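Local coordinates for protein acetate kinase (Entamoeba histolytica, PDB 4H0O) that is a pyrophosphate-dependent acetate kinase of the ASKHA superfamily that probably interconverts acetate and acetyl phosphate, at residues B[114-119]-B[132-137]; B[176-181]-B[231-236]; B[205-210]-B[325-330]. All blocks are in the same frame, centred on the assembly; numbering follows the deposited sequence.

Interaction 1: B[114-119]-B[132-137]; sequences VVLKEL and SSFGVI
Leu119, whose backbone N bonds Val115 O at 2.8 Å within its helix, lays its CB against the edge of the Phe134 ring, 3.9 Å from CE1. The carbonyl oxygen of Leu116 reaches the same edge near the ring plane, with Leu116 O 3.6 Å from Phe134 CE1 and 4.0 Å from CZ, so a weakly polar rim of the ring faces a backbone oxygen. Phe134 gets there because its CG stands anti to the backbone N (chi1 -173°), which carries the ring across the gap between the two helices. One turn later, Ile137 sends CG2 to 3.8 Å from Leu116 CD2, the two side chains sliding past each other in opposite directions. Deeper in, Leu119 CD1 and Ile137 CD1 meet more loosely at 4.2 Å. No hydrogen bond crosses the interface, and the segment axes stay 11.5 Å apart, a spacing bridged by side chains, with the Phe134 ring long enough to reach the Leu116 carbonyl. Leu119 also rests on Phe98 and Ile137 on His96, while Ser133 OG bonds Arg97 O, the backbone of a predicted substrate-binding residue. Two nearly antiparallel helices (153°) packed beside strand 93-98 of the large mixed sheet suit the layered ribonuclease H-like fold of an ASKHA kinase.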
ATOM      1  N   VAL B 114      18.858  24.206  22.665  1.00 47.38           N
ATOM      2  CA  VAL B 114      17.885  23.118  22.751  1.00 58.88           C
ATOM      3  C   VAL B 114      17.756  22.386  21.413  1.00 50.39           C
ATOM      4  O   VAL B 114      17.830  21.156  21.359  1.00 43.63           O
ATOM      5  CB  VAL B 114      16.497  23.631  23.195  1.00 54.89           C
ATOM      6  CG1 VAL B 114      15.487  22.493  23.219  1.00 52.53           C
ATOM      7  CG2 VAL B 114      16.586  24.287  24.563  1.00 46.61           C
ATOM      8  N   VAL B 115      17.563  23.155  20.342  1.00 42.38           N
ATOM      9  CA  VAL B 115      17.466  22.614  18.988  1.00 49.69           C
ATOM     10  C   VAL B 115      18.679  21.751  18.621  1.00 48.80           C
ATOM     11  O   VAL B 115      18.527  20.630  18.130  1.00 42.99           O
ATOM     12  CB  VAL B 115      17.274  23.743  17.944  1.00 46.24           C
ATOM     13  CG1 VAL B 115      17.525  23.231  16.542  1.00 38.88           C
ATOM     14  CG2 VAL B 115      15.872  24.332  18.041  1.00 38.58           C
ATOM     15  N   LEU B 116      19.877  22.272  18.874  1.00 42.89           N
ATOM     16  CA  LEU B 116      21.113  21.530  18.621  1.00 47.35           C
ATOM     17  C   LEU B 116      21.153  20.210  19.392  1.00 45.78           C
ATOM     18  O   LEU B 116      21.570  19.178  18.858  1.00 46.77           O
ATOM     19  CB  LEU B 116      22.335  22.384  18.971  1.00 44.88           C
ATOM     20  CG  LEU B 116      22.753  23.439  17.946  1.00 49.21           C
ATOM     21  CD1 LEU B 116      23.781  24.396  18.533  1.00 44.40           C
ATOM     22  CD2 LEU B 116      23.301  22.774  16.690  1.00 38.37           C
ATOM     23  N   LYS B 117      20.711  20.249  20.644  1.00 43.82           N
ATOM     24  CA  LYS B 117      20.649  19.057  21.484  1.00 45.58           C
ATOM     25  C   LYS B 117      19.663  18.032  20.918  1.00 50.59           C
ATOM     26  O   LYS B 117      19.937  16.829  20.913  1.00 48.11           O
ATOM     27  CB  LYS B 117      20.252  19.449  22.911  1.00 50.90           C
ATOM     28  CG  LYS B 117      19.893  18.286  23.822  1.00 59.21           C
ATOM     29  CD  LYS B 117      18.948  18.745  24.926  1.00 73.93           C
ATOM     30  CE  LYS B 117      17.757  19.499  24.339  1.00 68.01           C
ATOM     31  NZ  LYS B 117      16.799  19.986  25.374  1.00 75.97           N
ATOM     32  N   GLU B 118      18.522  18.513  20.432  1.00 41.30           N
ATOM     33  CA  GLU B 118      17.494  17.637  19.878  1.00 45.22           C
ATOM     34  C   GLU B 118      17.877  17.089  18.503  1.00 43.43           C
ATOM     35  O   GLU B 118      17.545  15.952  18.171  1.00 47.89           O
ATOM     36  CB  GLU B 118      16.141  18.356  19.816  1.00 48.94           C
ATOM     37  CG  GLU B 118      15.513  18.647  21.177  1.00 51.83           C
ATOM     38  CD  GLU B 118      15.049  17.392  21.900  1.00 54.26           C
ATOM     39  OE1 GLU B 118      14.923  16.331  21.251  1.00 54.21           O
ATOM     40  OE2 GLU B 118      14.804  17.468  23.123  1.00 65.84           O
ATOM     41  N   LEU B 119      18.575  17.898  17.711  1.00 39.42           N
ATOM     42  CA  LEU B 119      19.084  17.455  16.414  1.00 44.80           C
ATOM     43  C   LEU B 119      20.097  16.323  16.586  1.00 44.63           C
ATOM     44  O   LEU B 119      20.136  15.376  15.793  1.00 38.59           O
ATOM     45  CB  LEU B 119      19.724  18.621  15.654  1.00 33.67           C
ATOM     46  CG  LEU B 119      18.794  19.694  15.078  1.00 35.78           C
ATOM     47  CD1 LEU B 119      19.589  20.879  14.539  1.00 30.23           C
ATOM     48  CD2 LEU B 119      17.913  19.107  13.986  1.00 35.38           C
ATOM     49  N   SER B 132      25.961  14.475   8.457  1.00 37.47           N
ATOM     50  CA  SER B 132      26.570  15.391   7.489  1.00 34.72           C
ATOM     51  C   SER B 132      26.015  16.810   7.624  1.00 45.46           C
ATOM     52  O   SER B 132      26.768  17.782   7.705  1.00 40.50           O
ATOM     53  CB  SER B 132      26.359  14.886   6.059  1.00 38.12           C
ATOM     54  OG  SER B 132      26.967  13.623   5.871  1.00 57.35           O
ATOM     55  N   SER B 133      24.692  16.921   7.642  1.00 35.50           N
ATOM     56  CA  SER B 133      24.038  18.206   7.823  1.00 34.07           C
ATOM     57  C   SER B 133      24.308  18.771   9.216  1.00 34.07           C
ATOM     58  O   SER B 133      24.403  19.985   9.388  1.00 36.83           O
ATOM     59  CB  SER B 133      22.533  18.065   7.592  1.00 33.71           C
ATOM     60  OG  SER B 133      21.881  19.311   7.745  1.00 45.50           O
ATOM     61  N   PHE B 134      24.439  17.891  10.207  1.00 31.95           N
ATOM     62  CA  PHE B 134      24.703  18.335  11.576  1.00 42.41           C
ATOM     63  C   PHE B 134      26.096  18.947  11.703  1.00 46.77           C
ATOM     64  O   PHE B 134      26.256  20.021  12.292  1.00 40.30           O
ATOM     65  CB  PHE B 134      24.540  17.186  12.578  1.00 42.26           C
ATOM     66  CG  PHE B 134      24.644  17.615  14.019  1.00 45.24           C
ATOM     67  CD1 PHE B 134      23.558  18.185  14.667  1.00 41.83           C
ATOM     68  CD2 PHE B 134      25.828  17.447  14.727  1.00 47.17           C
ATOM     69  CE1 PHE B 134      23.650  18.584  15.992  1.00 49.40           C
ATOM     70  CE2 PHE B 134      25.925  17.843  16.052  1.00 45.99           C
ATOM     71  CZ  PHE B 134      24.834  18.412  16.686  1.00 42.19           C
ATOM     72  N   GLY B 135      27.097  18.263  11.151  1.00 40.97           N
ATOM     73  CA  GLY B 135      28.471  18.738  11.200  1.00 39.82           C
ATOM     74  C   GLY B 135      28.617  20.123  10.594  1.00 42.15           C
ATOM     75  O   GLY B 135      29.343  20.972  11.120  1.00 45.34           O
ATOM     76  N   VAL B 136      27.919  20.349   9.484  1.00 38.41           N
ATOM     77  CA  VAL B 136      27.928  21.645   8.816  1.00 34.35           C
ATOM     78  C   VAL B 136      27.259  22.701   9.692  1.00 42.48           C
ATOM     79  O   VAL B 136      27.748  23.825   9.794  1.00 41.35           O
ATOM     80  CB  VAL B 136      27.239  21.572   7.436  1.00 39.29           C
ATOM     81  CG1 VAL B 136      27.082  22.962   6.831  1.00 32.40           C
ATOM     82  CG2 VAL B 136      28.030  20.674   6.499  1.00 29.77           C
ATOM     83  N   ILE B 137      26.150  22.329  10.329  1.00 35.34           N
ATOM     84  CA  ILE B 137      25.448  23.224  11.249  1.00 44.05           C
ATOM     85  C   ILE B 137      26.330  23.646  12.432  1.00 42.41           C
ATOM     86  O   ILE B 137      26.403  24.829  12.763  1.00 42.82           O
ATOM     87  CB  ILE B 137      24.129  22.596  11.766  1.00 45.52           C
ATOM     88  CG1 ILE B 137      23.088  22.553  10.647  1.00 37.70           C
ATOM     89  CG2 ILE B 137      23.580  23.382  12.944  1.00 37.33           C
ATOM     90  CD1 ILE B 137      21.770  21.908  11.045  1.00 36.15           C
TER

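Interaction 2: B[176-181]-B[231-236]; sequences SQYLKF and MGNSTL
Phe181 N donates to Gly232 O (3.1 Å, nearly straight at 167°) where two loops of the ribonuclease H-like fold meet, close to the probable catalytic cleft. The N-H comes from above the carbonyl plane of Gly232, 71° out of it. Packing is tight around this bond. Asn233, its CG anti to the backbone N (chi1 -172°), puts CB 3.4 Å from Leu179 O, and its flat amide group lies at the edges of two rings, nearly perpendicular to that of Tyr178 and oblique to that of Phe181. Towards the helix end the contact thins out: Gln177 is exposed and its amide leads away, barely touching the other loop. The second subunit closes on this helix end, where Gln259 of that subunit is hydrogen-bonded to Tyr178 OH. The Met231 side chain leads away from the contact and lies beside His184 and Arg244, predicted transition-state stabilisers. On the tight side again, the aliphatic part of Lys180 bends at chi3 and takes its ammonium towards Thr229 O and Asp228, both weak partners; its methylenes run past the bare glycine, with Lys180 CG 3.6 Å from Gly232 CA and Lys180 CD 3.4 Å from Met231 O.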
ATOM      1  N   SER B 176       4.099   1.890  18.596  1.00 31.03           N
ATOM      2  CA  SER B 176       4.609   3.220  18.923  1.00 42.47           C
ATOM      3  C   SER B 176       6.057   3.427  18.483  1.00 42.08           C
ATOM      4  O   SER B 176       6.514   4.564  18.347  1.00 41.76           O
ATOM      5  CB  SER B 176       4.461   3.499  20.421  1.00 31.00           C
ATOM      6  OG  SER B 176       3.125   3.840  20.739  1.00 48.35           O
ATOM      7  N   GLN B 177       6.777   2.331  18.266  1.00 38.81           N
ATOM      8  CA  GLN B 177       8.159   2.415  17.807  1.00 41.05           C
ATOM      9  C   GLN B 177       8.223   2.681  16.309  1.00 39.70           C
ATOM     10  O   GLN B 177       9.242   3.144  15.797  1.00 38.33           O
ATOM     11  CB  GLN B 177       8.913   1.120  18.125  1.00 43.20           C
ATOM     12  CG  GLN B 177       9.061   0.808  19.608  1.00 43.80           C
ATOM     13  CD  GLN B 177       9.618  -0.587  19.858  1.00 54.68           C
ATOM     14  OE1 GLN B 177       9.857  -1.353  18.922  1.00 58.42           O
ATOM     15  NE2 GLN B 177       9.824  -0.921  21.127  1.00 59.22           N
ATOM     16  N   TYR B 178       7.131   2.381  15.610  1.00 39.58           N
ATOM     17  CA  TYR B 178       7.124   2.428  14.152  1.00 40.15           C
ATOM     18  C   TYR B 178       5.969   3.252  13.591  1.00 38.89           C
ATOM     19  O   TYR B 178       5.291   2.837  12.650  1.00 34.44           O
ATOM     20  CB  TYR B 178       7.109   1.008  13.580  1.00 39.20           C
ATOM     21  CG  TYR B 178       8.271   0.168  14.056  1.00 41.07           C
ATOM     22  CD1 TYR B 178       9.579   0.566  13.814  1.00 34.51           C
ATOM     23  CD2 TYR B 178       8.064  -1.020  14.746  1.00 31.72           C
ATOM     24  CE1 TYR B 178      10.650  -0.194  14.248  1.00 40.69           C
ATOM     25  CE2 TYR B 178       9.132  -1.788  15.186  1.00 43.10           C
ATOM     26  CZ  TYR B 178      10.422  -1.369  14.933  1.00 44.81           C
ATOM     27  OH  TYR B 178      11.491  -2.122  15.363  1.00 41.88           O
ATOM     28  N   LEU B 179       5.752   4.424  14.175  1.00 32.59           N
ATOM     29  CA  LEU B 179       4.754   5.344  13.656  1.00 32.04           C
ATOM     30  C   LEU B 179       5.200   5.893  12.302  1.00 37.11           C
ATOM     31  O   LEU B 179       6.399   5.958  12.006  1.00 37.51           O
ATOM     32  CB  LEU B 179       4.502   6.486  14.645  1.00 27.91           C
ATOM     33  CG  LEU B 179       3.796   6.094  15.944  1.00 43.92           C
ATOM     34  CD1 LEU B 179       3.600   7.305  16.848  1.00 30.95           C
ATOM     35  CD2 LEU B 179       2.457   5.429  15.650  1.00 31.45           C
ATOM     36  N   LYS B 180       4.232   6.267  11.473  1.00 35.23           N
ATOM     37  CA  LYS B 180       4.532   6.871  10.183  1.00 34.05           C
ATOM     38  C   LYS B 180       5.064   8.287  10.387  1.00 35.93           C
ATOM     39  O   LYS B 180       4.597   9.012  11.265  1.00 38.00           O
ATOM     40  CB  LYS B 180       3.279   6.891   9.303  1.00 34.46           C
ATOM     41  CG  LYS B 180       3.445   7.651   7.993  1.00 47.93           C
ATOM     42  CD  LYS B 180       2.187   7.585   7.136  1.00 44.11           C
ATOM     43  CE  LYS B 180       1.821   6.148   6.797  1.00 41.54           C
ATOM     44  NZ  LYS B 180       0.661   6.089   5.856  1.00 49.06           N
ATOM     45  N   PHE B 181       6.055   8.669   9.589  1.00 33.29           N
ATOM     46  CA  PHE B 181       6.572  10.031   9.610  1.00 33.90           C
ATOM     47  C   PHE B 181       6.196  10.782   8.332  1.00 41.54           C
ATOM     48  O   PHE B 181       5.449  11.761   8.373  1.00 49.05           O
ATOM     49  CB  PHE B 181       8.092  10.041   9.812  1.00 33.07           C
ATOM     50  CG  PHE B 181       8.520   9.803  11.235  1.00 36.31           C
ATOM     51  CD1 PHE B 181       8.441  10.823  12.175  1.00 30.28           C
ATOM     52  CD2 PHE B 181       9.011   8.566  11.632  1.00 31.66           C
ATOM     53  CE1 PHE B 181       8.834  10.611  13.488  1.00 39.70           C
ATOM     54  CE2 PHE B 181       9.406   8.348  12.943  1.00 35.27           C
ATOM     55  CZ  PHE B 181       9.317   9.371  13.871  1.00 39.11           C
ATOM     56  N   MET B 231       5.023   7.749   2.091  1.00 37.77           N
ATOM     57  CA  MET B 231       6.084   7.100   2.853  1.00 42.15           C
ATOM     58  C   MET B 231       5.579   6.797   4.263  1.00 39.41           C
ATOM     59  O   MET B 231       4.540   7.316   4.681  1.00 34.09           O
ATOM     60  CB  MET B 231       7.345   7.974   2.891  1.00 38.86           C
ATOM     61  CG  MET B 231       8.109   8.039   1.565  1.00 30.27           C
ATOM     62  SD  MET B 231       9.573   9.112   1.611  1.00 49.70           S
ATOM     63  CE  MET B 231      10.331   8.725   0.030  1.00 31.40           C
ATOM     64  N   GLY B 232       6.297   5.944   4.988  1.00 34.52           N
ATOM     65  CA  GLY B 232       5.876   5.566   6.326  1.00 36.93           C
ATOM     66  C   GLY B 232       6.943   5.856   7.359  1.00 33.74           C
ATOM     67  O   GLY B 232       7.497   6.956   7.390  1.00 32.75           O
ATOM     68  N   ASN B 233       7.230   4.870   8.203  1.00 33.69           N
ATOM     69  CA  ASN B 233       8.303   4.995   9.180  1.00 33.87           C
ATOM     70  C   ASN B 233       9.656   5.128   8.488  1.00 28.78           C
ATOM     71  O   ASN B 233      10.552   5.812   8.982  1.00 35.73           O
ATOM     72  CB  ASN B 233       8.312   3.791  10.123  1.00 38.13           C
ATOM     73  CG  ASN B 233       9.276   3.964  11.281  1.00 36.74           C
ATOM     74  OD1 ASN B 233       8.948   4.595  12.287  1.00 41.04           O
ATOM     75  ND2 ASN B 233      10.473   3.402  11.146  1.00 32.67           N
ATOM     76  N   SER B 234       9.791   4.468   7.341  1.00 30.73           N
ATOM     77  CA  SER B 234      11.026   4.505   6.568  1.00 27.85           C
ATOM     78  C   SER B 234      10.817   5.246   5.256  1.00 33.84           C
ATOM     79  O   SER B 234       9.685   5.559   4.879  1.00 36.66           O
ATOM     80  CB  SER B 234      11.521   3.093   6.263  1.00 35.06           C
ATOM     81  OG  SER B 234      10.829   2.535   5.160  1.00 33.80           O
ATOM     82  N   THR B 235      11.914   5.528   4.561  1.00 33.25           N
ATOM     83  CA  THR B 235      11.854   6.224   3.279  1.00 36.21           C
ATOM     84  C   THR B 235      11.777   5.228   2.127  1.00 39.09           C
ATOM     85  O   THR B 235      12.022   5.576   0.972  1.00 37.68           O
ATOM     86  CB  THR B 235      13.075   7.140   3.076  1.00 37.56           C
ATOM     87  OG1 THR B 235      14.276   6.360   3.131  1.00 38.74           O
ATOM     88  CG2 THR B 235      13.122   8.212   4.153  1.00 39.04           C
ATOM     89  N   LEU B 236      11.434   3.988   2.456  1.00 30.61           N
ATOM     90  CA  LEU B 236      11.323   2.918   1.467  1.00 38.80           C
ATOM     91  C   LEU B 236       9.864   2.665   1.063  1.00 38.19           C
ATOM     92  O   LEU B 236       9.585   2.147  -0.018  1.00 34.07           O
ATOM     93  CB  LEU B 236      11.962   1.639   2.026  1.00 36.14           C
ATOM     94  CG  LEU B 236      11.863   0.318   1.262  1.00 43.25           C
ATOM     95  CD1 LEU B 236      13.197  -0.403   1.275  1.00 39.08           C
ATOM     96  CD2 LEU B 236      10.792  -0.568   1.871  1.00 49.68           C
TER

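Interaction 3: B[205-210]-B[325-330]; sequences KIIACH and GGLDLL
Ile207 is the bump that two leucines enclose on one face of a parallel strand pair. Leu327 CD1 presses on its flank, 4.0 Å from Ile207 CG1, the side chains crossing at about a right angle. Leu330, with CG anti to its backbone N (chi1 179°), swings CD1 into the notch between Ile207 CG2 and Cys209 SG, 3.9 Å from each. Helix 299-324 closes over Ile207 on this face. Ile206 and Leu329 point to the other face, where their side chains touch only loosely and Ile206 packs on helix 185-195. At the start of the strand, Lys205 lays its methylenes along the shallow groove of Gly325 and Gly326, with CE 3.5 Å from Gly325 O; its NZ bonds Ile324 O. Gly325 ends helix 299-324 as the C-prime residue of a Schellman motif. Lys205 O is shared by two N-H groups, Asp328 N at 2.9 Å and, weakly, Leu329 N, while Asp328 OD2 takes Lys205 N at 3.0 Å from above the carboxylate plane. Leu329 O accepts from Ile207 N at 3.1 Å, so Leu329 brackets Ile206 in a parallel bridge. The chemistry implies that polar bonds, two involving Asp328, fix the first residues, while hydrocarbon side chains back the pairing farther along.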
ATOM      1  N   LYS B 205      -8.873  20.542  -1.879  1.00 36.99           N
ATOM      2  CA  LYS B 205      -8.368  19.194  -1.652  1.00 35.60           C
ATOM      3  C   LYS B 205      -7.308  18.920  -2.706  1.00 35.00           C
ATOM      4  O   LYS B 205      -7.608  18.832  -3.902  1.00 27.76           O
ATOM      5  CB  LYS B 205      -9.499  18.171  -1.728  1.00 33.36           C
ATOM      6  CG  LYS B 205     -10.509  18.307  -0.601  1.00 31.86           C
ATOM      7  CD  LYS B 205     -11.710  17.402  -0.805  1.00 40.29           C
ATOM      8  CE  LYS B 205     -12.701  17.570   0.331  1.00 41.99           C
ATOM      9  NZ  LYS B 205     -12.035  17.412   1.652  1.00 47.12           N
ATOM     10  N   ILE B 206      -6.065  18.804  -2.254  1.00 34.39           N
ATOM     11  CA  ILE B 206      -4.930  18.718  -3.158  1.00 34.75           C
ATOM     12  C   ILE B 206      -4.168  17.417  -2.938  1.00 33.31           C
ATOM     13  O   ILE B 206      -3.925  17.019  -1.796  1.00 30.24           O
ATOM     14  CB  ILE B 206      -3.981  19.918  -2.949  1.00 34.95           C
ATOM     15  CG1 ILE B 206      -4.755  21.232  -3.093  1.00 37.38           C
ATOM     16  CG2 ILE B 206      -2.817  19.872  -3.924  1.00 23.86           C
ATOM     17  CD1 ILE B 206      -3.911  22.481  -2.903  1.00 31.27           C
ATOM     18  N   ILE B 207      -3.825  16.744  -4.034  1.00 25.59           N
ATOM     19  CA  ILE B 207      -2.903  15.618  -3.977  1.00 29.13           C
ATOM     20  C   ILE B 207      -1.641  16.011  -4.733  1.00 28.71           C
ATOM     21  O   ILE B 207      -1.684  16.297  -5.935  1.00 29.44           O
ATOM     22  CB  ILE B 207      -3.506  14.327  -4.575  1.00 29.52           C
ATOM     23  CG1 ILE B 207      -4.657  13.819  -3.704  1.00 24.85           C
ATOM     24  CG2 ILE B 207      -2.441  13.245  -4.698  1.00 25.84           C
ATOM     25  CD1 ILE B 207      -5.296  12.530  -4.200  1.00 22.73           C
ATOM     26  N   ALA B 208      -0.520  16.047  -4.022  1.00 30.35           N
ATOM     27  CA  ALA B 208       0.754  16.418  -4.628  1.00 25.76           C
ATOM     28  C   ALA B 208       1.623  15.188  -4.845  1.00 29.13           C
ATOM     29  O   ALA B 208       1.674  14.299  -3.995  1.00 32.41           O
ATOM     30  CB  ALA B 208       1.474  17.427  -3.766  1.00 28.00           C
ATOM     31  N   CYS B 209       2.317  15.144  -5.978  1.00 29.27           N
ATOM     32  CA  CYS B 209       3.203  14.026  -6.277  1.00 29.36           C
ATOM     33  C   CYS B 209       4.650  14.498  -6.416  1.00 30.25           C
ATOM     34  O   CYS B 209       5.014  15.143  -7.404  1.00 27.64           O
ATOM     35  CB  CYS B 209       2.761  13.323  -7.559  1.00 28.91           C
ATOM     36  SG  CYS B 209       1.028  12.829  -7.578  1.00 37.41           S
ATOM     37  N   HIS B 210       5.467  14.188  -5.415  1.00 31.29           N
ATOM     38  CA  HIS B 210       6.894  14.476  -5.479  1.00 25.58           C
ATOM     39  C   HIS B 210       7.577  13.321  -6.201  1.00 29.42           C
ATOM     40  O   HIS B 210       7.969  12.331  -5.579  1.00 32.50           O
ATOM     41  CB  HIS B 210       7.465  14.643  -4.067  1.00 25.14           C
ATOM     42  CG  HIS B 210       8.918  14.992  -4.027  1.00 36.93           C
ATOM     43  ND1 HIS B 210       9.389  16.192  -3.550  1.00 36.81           N
ATOM     44  CD2 HIS B 210      10.024  14.277  -4.389  1.00 36.15           C
ATOM     45  CE1 HIS B 210      10.710  16.218  -3.624  1.00 37.80           C
ATOM     46  NE2 HIS B 210      11.113  15.064  -4.131  1.00 31.31           N
ATOM     47  N   GLY B 325     -11.359  12.988   1.018  1.00 32.38           N
ATOM     48  CA  GLY B 325     -12.745  13.274   0.687  1.00 33.72           C
ATOM     49  C   GLY B 325     -12.979  13.922  -0.666  1.00 33.84           C
ATOM     50  O   GLY B 325     -14.002  14.583  -0.867  1.00 40.77           O
ATOM     51  N   GLY B 326     -12.049  13.738  -1.598  1.00 38.86           N
ATOM     52  CA  GLY B 326     -12.198  14.319  -2.922  1.00 32.49           C
ATOM     53  C   GLY B 326     -10.899  14.807  -3.537  1.00 32.57           C
ATOM     54  O   GLY B 326      -9.816  14.552  -3.008  1.00 32.38           O
ATOM     55  N   LEU B 327     -11.011  15.514  -4.659  1.00 33.49           N
ATOM     56  CA  LEU B 327      -9.842  15.972  -5.405  1.00 26.32           C
ATOM     57  C   LEU B 327     -10.173  17.166  -6.298  1.00 32.52           C
ATOM     58  O   LEU B 327     -10.967  17.047  -7.236  1.00 33.21           O
ATOM     59  CB  LEU B 327      -9.284  14.833  -6.263  1.00 28.82           C
ATOM     60  CG  LEU B 327      -8.131  15.209  -7.195  1.00 29.24           C
ATOM     61  CD1 LEU B 327      -6.929  15.645  -6.381  1.00 24.44           C
ATOM     62  CD2 LEU B 327      -7.766  14.050  -8.118  1.00 35.08           C
ATOM     63  N   ASP B 328      -9.558  18.309  -6.009  1.00 32.85           N
ATOM     64  CA  ASP B 328      -9.721  19.497  -6.836  1.00 35.83           C
ATOM     65  C   ASP B 328      -8.510  19.713  -7.741  1.00 34.49           C
ATOM     66  O   ASP B 328      -8.647  20.135  -8.894  1.00 38.44           O
ATOM     67  CB  ASP B 328      -9.928  20.733  -5.959  1.00 38.77           C
ATOM     68  CG  ASP B 328     -11.142  20.614  -5.061  1.00 44.78           C
ATOM     69  OD1 ASP B 328     -12.168  20.067  -5.518  1.00 55.97           O
ATOM     70  OD2 ASP B 328     -11.065  21.065  -3.898  1.00 36.22           O
ATOM     71  N   LEU B 329      -7.323  19.419  -7.216  1.00 25.49           N
ATOM     72  CA  LEU B 329      -6.085  19.705  -7.934  1.00 28.51           C
ATOM     73  C   LEU B 329      -5.034  18.626  -7.735  1.00 30.67           C
ATOM     74  O   LEU B 329      -4.639  18.328  -6.601  1.00 29.79           O
ATOM     75  CB  LEU B 329      -5.513  21.060  -7.504  1.00 32.00           C
ATOM     76  CG  LEU B 329      -4.175  21.459  -8.142  1.00 34.08           C
ATOM     77  CD1 LEU B 329      -4.332  21.633  -9.642  1.00 29.11           C
ATOM     78  CD2 LEU B 329      -3.609  22.730  -7.513  1.00 24.32           C
ATOM     79  N   LEU B 330      -4.586  18.045  -8.848  1.00 26.33           N
ATOM     80  CA  LEU B 330      -3.465  17.112  -8.841  1.00 24.09           C
ATOM     81  C   LEU B 330      -2.220  17.849  -9.330  1.00 29.10           C
ATOM     82  O   LEU B 330      -2.233  18.455 -10.407  1.00 34.27           O
ATOM     83  CB  LEU B 330      -3.760  15.906  -9.740  1.00 24.49           C
ATOM     84  CG  LEU B 330      -2.660  14.844  -9.854  1.00 28.77           C
ATOM     85  CD1 LEU B 330      -2.507  14.088  -8.548  1.00 21.66           C
ATOM     86  CD2 LEU B 330      -2.921  13.874 -11.008  1.00 31.42           C
TER

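In the fold
Interactions 1 and 3 are buried and lie on opposite sides of the chain's centre; interaction 2 is partly buried, with Tyr178 bonded to the second subunit. Interaction 1 joins helices beside the eight-stranded sheet through hydrocarbon and ring-edge contacts alone. Interaction 3 lies within the six-stranded sheet, pairing 205-211 with 329-333 by backbone hydrogen bonds, with one carboxylate bond at the start and apolar side chains on both faces. In interaction 2, loops meet through one main-chain bond, a polar side chain and lysine methylenes, near residues predicted to act in catalysis. Interactions 2 and 3 alternate along the chain and come within about 7 Å at their nearest atoms; interaction 1 precedes both.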